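Local coordinates for major pilin backbone protein T-antigen, T13 (Streptococcus pyogenes, PDB 6BBT) that forms the backbone of the streptococcal pilus as its major pilin, probably by joining end to end into fibres, and carries the T13 serotype antigen on the cell surface, at residues F33-D38 with F82-V87; I92-Y97 with T117-V122. All blocks are in the same frame, centred on the assembly; numbering follows the deposited sequence.

Contact 1 (F33-D38 with F82-V87); sequences FTIEPD and FNFETV
Ile35 of strand 29-37 lies against two aromatic rings, Phe82 and Phe84, brought up by the end of strand 77-83 and the turn after it. The main interaction is CH-pi. Ile35 CB sits over one face of the Phe82 ring, offset toward its rim, 4.0 Å from the centroid and 17° off the normal; CG2 lies over the same face beside the CD1-CE1 bond, 3.5 Å from Phe82 CE1. The broad flat face of Phe82 suits the branched Ile35, and Leu11 and Ile13 of strand 10-17 also touch this phenylalanine. A beta-branched residue fits because its branches serve different neighbours. With CG1 anti to the backbone N (chi1 -173°) and the chain nearly extended beyond it, CD1 is carried on to the edge of the Phe84 ring, 3.5 Å from Phe84 CZ.

One further apolar contact is longer: Phe33 CB lies 4.0 Å from Phe82 CZ. Of another kind is Phe33 O, which meets the edge of the Phe82 ring near its plane. The Phe33 ring itself leads away to Phe150.

Between the two segments the contact is apolar; the polar bonds that shape 82-87 lie within it. The short Asn83 side chain puts OD1 within 3.1 Å of Glu85 N, an Asx turn with the donor above the carbonyl plane, and Val87 N bonds to Phe84 O in a type I turn. These bonds help fix the chain's course around Phe84.

With strands 29-37 and 77-83 in different sheets, this is side-chain packing characteristic of a beta-sandwich core.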
# COMPACT_ATOMS: atom_id res chain seq x y z
N PHE A 33 0.77 14.52 -1.45
CA PHE A 33 -0.31 15.41 -1.83
C PHE A 33 0.31 16.62 -2.53
O PHE A 33 1.39 17.08 -2.16
CB PHE A 33 -1.11 15.80 -0.60
CG PHE A 33 -1.35 14.64 0.29
CD1 PHE A 33 -2.22 13.65 -0.10
CD2 PHE A 33 -0.58 14.46 1.43
CE1 PHE A 33 -2.39 12.52 0.69
CE2 PHE A 33 -0.77 13.34 2.24
CZ PHE A 33 -1.67 12.37 1.85
N THR A 34 -0.38 17.09 -3.57
CA THR A 34 0.08 18.18 -4.40
C THR A 34 -0.95 19.28 -4.32
O THR A 34 -2.15 19.02 -4.33
CB THR A 34 0.20 17.77 -5.87
OG1 THR A 34 0.96 16.57 -5.97
CG2 THR A 34 0.91 18.85 -6.67
N ILE A 35 -0.46 20.52 -4.28
CA ILE A 35 -1.31 21.70 -4.40
C ILE A 35 -0.83 22.47 -5.63
O ILE A 35 0.37 22.64 -5.83
CB ILE A 35 -1.32 22.55 -3.11
CG1 ILE A 35 -2.36 23.67 -3.23
CG2 ILE A 35 0.04 23.13 -2.78
CD1 ILE A 35 -2.72 24.26 -1.90
N GLU A 36 -1.78 22.86 -6.48
CA GLU A 36 -1.50 23.70 -7.64
C GLU A 36 -2.56 24.79 -7.77
O GLU A 36 -3.66 24.65 -7.23
CB GLU A 36 -1.46 22.85 -8.92
CG GLU A 36 -2.80 22.24 -9.32
CD GLU A 36 -2.70 21.35 -10.55
OE1 GLU A 36 -1.57 21.00 -10.95
OE2 GLU A 36 -3.75 20.99 -11.12
N PRO A 37 -2.24 25.89 -8.49
CA PRO A 37 -3.26 26.91 -8.76
C PRO A 37 -4.44 26.37 -9.56
O PRO A 37 -4.26 25.56 -10.48
CB PRO A 37 -2.51 27.96 -9.61
CG PRO A 37 -1.07 27.75 -9.33
CD PRO A 37 -0.90 26.30 -8.98
N ASP A 38 -5.64 26.81 -9.20
CA ASP A 38 -6.80 26.66 -10.08
C ASP A 38 -6.65 27.77 -11.13
O ASP A 38 -6.93 28.92 -10.85
CB ASP A 38 -8.12 26.80 -9.30
CG ASP A 38 -9.35 26.52 -10.16
OD1 ASP A 38 -9.26 26.51 -11.40
OD2 ASP A 38 -10.44 26.33 -9.57
N PHE A 82 -0.39 21.90 4.34
CA PHE A 82 0.25 22.90 3.50
C PHE A 82 0.27 24.19 4.29
O PHE A 82 -0.65 24.48 5.06
CB PHE A 82 -0.53 23.09 2.22
CG PHE A 82 -0.48 21.92 1.31
CD1 PHE A 82 0.63 21.71 0.50
CD2 PHE A 82 -1.55 21.05 1.23
CE1 PHE A 82 0.66 20.64 -0.38
CE2 PHE A 82 -1.53 19.98 0.36
CZ PHE A 82 -0.42 19.77 -0.44
N ASN A 83 1.33 24.97 4.09
CA ASN A 83 1.50 26.17 4.85
C ASN A 83 1.51 27.38 3.93
O ASN A 83 2.40 27.52 3.09
CB ASN A 83 2.79 26.08 5.64
CG ASN A 83 2.99 27.26 6.55
OD1 ASN A 83 2.05 28.02 6.83
ND2 ASN A 83 4.22 27.44 7.01
N PHE A 84 0.50 28.24 4.08
CA PHE A 84 0.38 29.46 3.29
C PHE A 84 1.06 30.68 3.93
O PHE A 84 1.24 31.70 3.25
CB PHE A 84 -1.10 29.76 3.00
CG PHE A 84 -1.76 28.70 2.18
CD1 PHE A 84 -1.52 28.60 0.82
CD2 PHE A 84 -2.62 27.78 2.78
CE1 PHE A 84 -2.11 27.61 0.06
CE2 PHE A 84 -3.22 26.79 2.02
CZ PHE A 84 -2.97 26.70 0.66
N GLU A 85 1.44 30.58 5.21
CA GLU A 85 2.24 31.61 5.90
C GLU A 85 3.44 32.08 5.09
O GLU A 85 3.78 33.26 5.13
CB GLU A 85 2.75 31.06 7.25
CG GLU A 85 3.72 31.94 8.05
CD GLU A 85 3.05 33.15 8.67
OE1 GLU A 85 3.07 33.27 9.91
OE2 GLU A 85 2.49 33.99 7.92
N THR A 86 4.08 31.16 4.36
CA THR A 86 5.32 31.43 3.64
C THR A 86 5.14 32.11 2.27
O THR A 86 6.13 32.41 1.61
CB THR A 86 6.12 30.12 3.43
OG1 THR A 86 5.41 29.24 2.56
CG2 THR A 86 6.38 29.41 4.77
N VAL A 87 3.91 32.36 1.84
CA VAL A 87 3.64 32.83 0.48
C VAL A 87 3.58 34.36 0.42
O VAL A 87 3.04 35.00 1.33
CB VAL A 87 2.31 32.23 -0.03
CG1 VAL A 87 2.02 32.67 -1.47
CG2 VAL A 87 2.34 30.71 0.08

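Contact 2 (I92-Y97 with T117-V122); sequences IGIYRY and TVDVYV
Arg96 and Asp119 face each other as a non-hydrogen-bonded pair of two antiparallel strands, and their side chains run alongside one another in the same direction. Arg96 grips the carboxylate side-on: NE meets OD1 of Asp119 at 2.7 Å and NH2 meets OD2 of Asp119 at 3.1 Å. Both oxygens use their syn lone pairs, and the guanidinium and carboxylate planes are only 24° apart. A bend at chi3 (-75°) in the otherwise extended arginine chain turns NE and NH2 to the acid.

On the same face, Ile94 lays CG1 over the centre of the Tyr121 ring, 3.6 Å from the centroid in a CH-pi contact. Its CG1 lies anti to the carbonyl carbon (chi1 -71°), an orientation that puts CG1 and CD1 on the ring while CG2 rests against Asp119 CG at 3.5 Å.

The other face carries Tyr95, Tyr97, Val118, Val120 and Val122. Val122 CG2 lies 3.5 Å from Tyr95 CD1, and Val120 CG2 meets Tyr97 CE1 in the same diagonal manner. The hydroxyls bond to backbone carbonyls, Tyr95 OH to Gly91 O and Tyr97 OH to Glu55 O, so these rings can be buried without stranding a polar end. Gly93, whose backbone angles would press a CB against the preceding carbonyl O, suits its place because it has none; two backbone bonds pair it with Val122.

Backbone bonds also link Tyr95 with Val120 and Tyr97 with Val118. One face thus mixes a two-bond salt bridge, on partly exposed residues that can probably meet solvent, with an isoleucine-tyrosine CH-pi contact; the other is apolar but for hydroxyls held by backbone carbonyls.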
# COMPACT_ATOMS: atom_id res chain seq x y z
N ILE A 92 -5.00 41.55 -1.60
CA ILE A 92 -6.10 40.88 -0.89
C ILE A 92 -7.00 40.12 -1.86
O ILE A 92 -7.04 40.42 -3.06
CB ILE A 92 -6.97 41.84 -0.03
CG1 ILE A 92 -7.68 42.90 -0.89
CG2 ILE A 92 -6.14 42.49 1.07
CD1 ILE A 92 -8.83 43.59 -0.17
N GLY A 93 -7.72 39.13 -1.32
CA GLY A 93 -8.66 38.34 -2.11
C GLY A 93 -8.74 36.89 -1.70
O GLY A 93 -8.24 36.48 -0.64
N ILE A 94 -9.41 36.11 -2.54
CA ILE A 94 -9.57 34.69 -2.33
C ILE A 94 -8.73 33.99 -3.39
O ILE A 94 -8.93 34.19 -4.59
CB ILE A 94 -11.04 34.28 -2.40
CG1 ILE A 94 -11.77 34.81 -1.16
CG2 ILE A 94 -11.18 32.76 -2.51
CD1 ILE A 94 -13.27 34.94 -1.35
N TYR A 95 -7.79 33.17 -2.93
CA TYR A 95 -6.87 32.49 -3.81
C TYR A 95 -7.23 31.00 -3.79
O TYR A 95 -7.31 30.39 -2.72
CB TYR A 95 -5.45 32.77 -3.38
CG TYR A 95 -5.04 34.22 -3.58
CD1 TYR A 95 -5.28 35.18 -2.59
CD2 TYR A 95 -4.40 34.62 -4.75
CE1 TYR A 95 -4.90 36.50 -2.78
CE2 TYR A 95 -4.01 35.94 -4.94
CZ TYR A 95 -4.27 36.88 -3.96
OH TYR A 95 -3.88 38.19 -4.16
N ARG A 96 -7.47 30.46 -4.97
CA ARG A 96 -8.05 29.14 -5.14
C ARG A 96 -7.04 28.15 -5.67
O ARG A 96 -6.37 28.41 -6.68
CB ARG A 96 -9.23 29.21 -6.08
CG ARG A 96 -9.98 27.89 -6.23
CD ARG A 96 -11.33 28.13 -6.88
NE ARG A 96 -12.27 28.73 -5.94
CZ ARG A 96 -13.43 29.30 -6.28
NH1 ARG A 96 -13.81 29.38 -7.55
NH2 ARG A 96 -14.21 29.81 -5.34
N TYR A 97 -6.97 26.99 -5.01
CA TYR A 97 -6.02 25.94 -5.36
C TYR A 97 -6.73 24.61 -5.48
O TYR A 97 -7.80 24.42 -4.92
CB TYR A 97 -4.96 25.81 -4.27
CG TYR A 97 -4.17 27.04 -3.93
CD1 TYR A 97 -4.70 28.04 -3.11
CD2 TYR A 97 -2.86 27.19 -4.38
CE1 TYR A 97 -3.95 29.16 -2.78
CE2 TYR A 97 -2.10 28.29 -4.04
CZ TYR A 97 -2.65 29.27 -3.24
OH TYR A 97 -1.88 30.37 -2.92
N THR A 117 -10.74 21.31 -3.56
CA THR A 117 -10.53 22.72 -3.87
C THR A 117 -10.41 23.50 -2.58
O THR A 117 -11.07 23.18 -1.59
CB THR A 117 -11.61 23.31 -4.81
OG1 THR A 117 -11.26 24.67 -5.12
CG2 THR A 117 -12.99 23.26 -4.19
N VAL A 118 -9.55 24.50 -2.60
CA VAL A 118 -9.15 25.23 -1.42
C VAL A 118 -9.19 26.73 -1.73
O VAL A 118 -8.50 27.18 -2.64
CB VAL A 118 -7.72 24.84 -0.99
CG1 VAL A 118 -7.30 25.62 0.25
CG2 VAL A 118 -7.63 23.34 -0.72
N ASP A 119 -9.99 27.48 -0.97
CA ASP A 119 -9.96 28.95 -1.00
C ASP A 119 -9.22 29.50 0.21
O ASP A 119 -9.59 29.22 1.34
CB ASP A 119 -11.38 29.52 -1.04
CG ASP A 119 -12.03 29.35 -2.39
OD1 ASP A 119 -11.34 29.14 -3.40
OD2 ASP A 119 -13.27 29.44 -2.45
N VAL A 120 -8.18 30.28 -0.06
CA VAL A 120 -7.42 30.94 0.98
C VAL A 120 -7.82 32.43 0.99
O VAL A 120 -7.62 33.13 -0.01
CB VAL A 120 -5.91 30.78 0.75
CG1 VAL A 120 -5.12 31.35 1.92
CG2 VAL A 120 -5.57 29.30 0.56
N TYR A 121 -8.37 32.87 2.11
CA TYR A 121 -8.84 34.25 2.28
C TYR A 121 -7.69 35.12 2.78
O TYR A 121 -7.24 34.97 3.91
CB TYR A 121 -10.01 34.30 3.28
CG TYR A 121 -11.32 33.85 2.67
CD1 TYR A 121 -11.46 32.57 2.14
CD2 TYR A 121 -12.41 34.70 2.62
CE1 TYR A 121 -12.65 32.16 1.56
CE2 TYR A 121 -13.61 34.30 2.05
CZ TYR A 121 -13.72 33.03 1.52
OH TYR A 121 -14.89 32.62 0.96
N VAL A 122 -7.22 36.03 1.93
CA VAL A 122 -6.03 36.84 2.21
C VAL A 122 -6.39 38.31 2.53
O VAL A 122 -6.97 39.00 1.68
CB VAL A 122 -5.05 36.75 1.01
CG1 VAL A 122 -3.87 37.71 1.18
CG2 VAL A 122 -4.56 35.32 0.85

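In the fold
Contacts 1 and 2 have centres 10 Å apart, and both belong to the Spy0128-like isopeptide-containing domain of the pilin. Segment 82-87 runs on through a few residues to 92-97, so contact 2 follows contact 1 along the chain. Strands 29-37 and 93-101 are sheet neighbours, and Asp38 N probably bonds to Arg96 O at 3.1 Å. Tyr97 and Phe84 bridge the two: Tyr97 CB lies 3.5 Å from Ile35 CG1, the rings of Tyr97 and Phe84 meet, and Phe84 CZ packs 3.7 Å from Val120 CG2. Contact 2 thus pairs strands within one sheet, and contact 1 joins that sheet to strand 77-83 of the other.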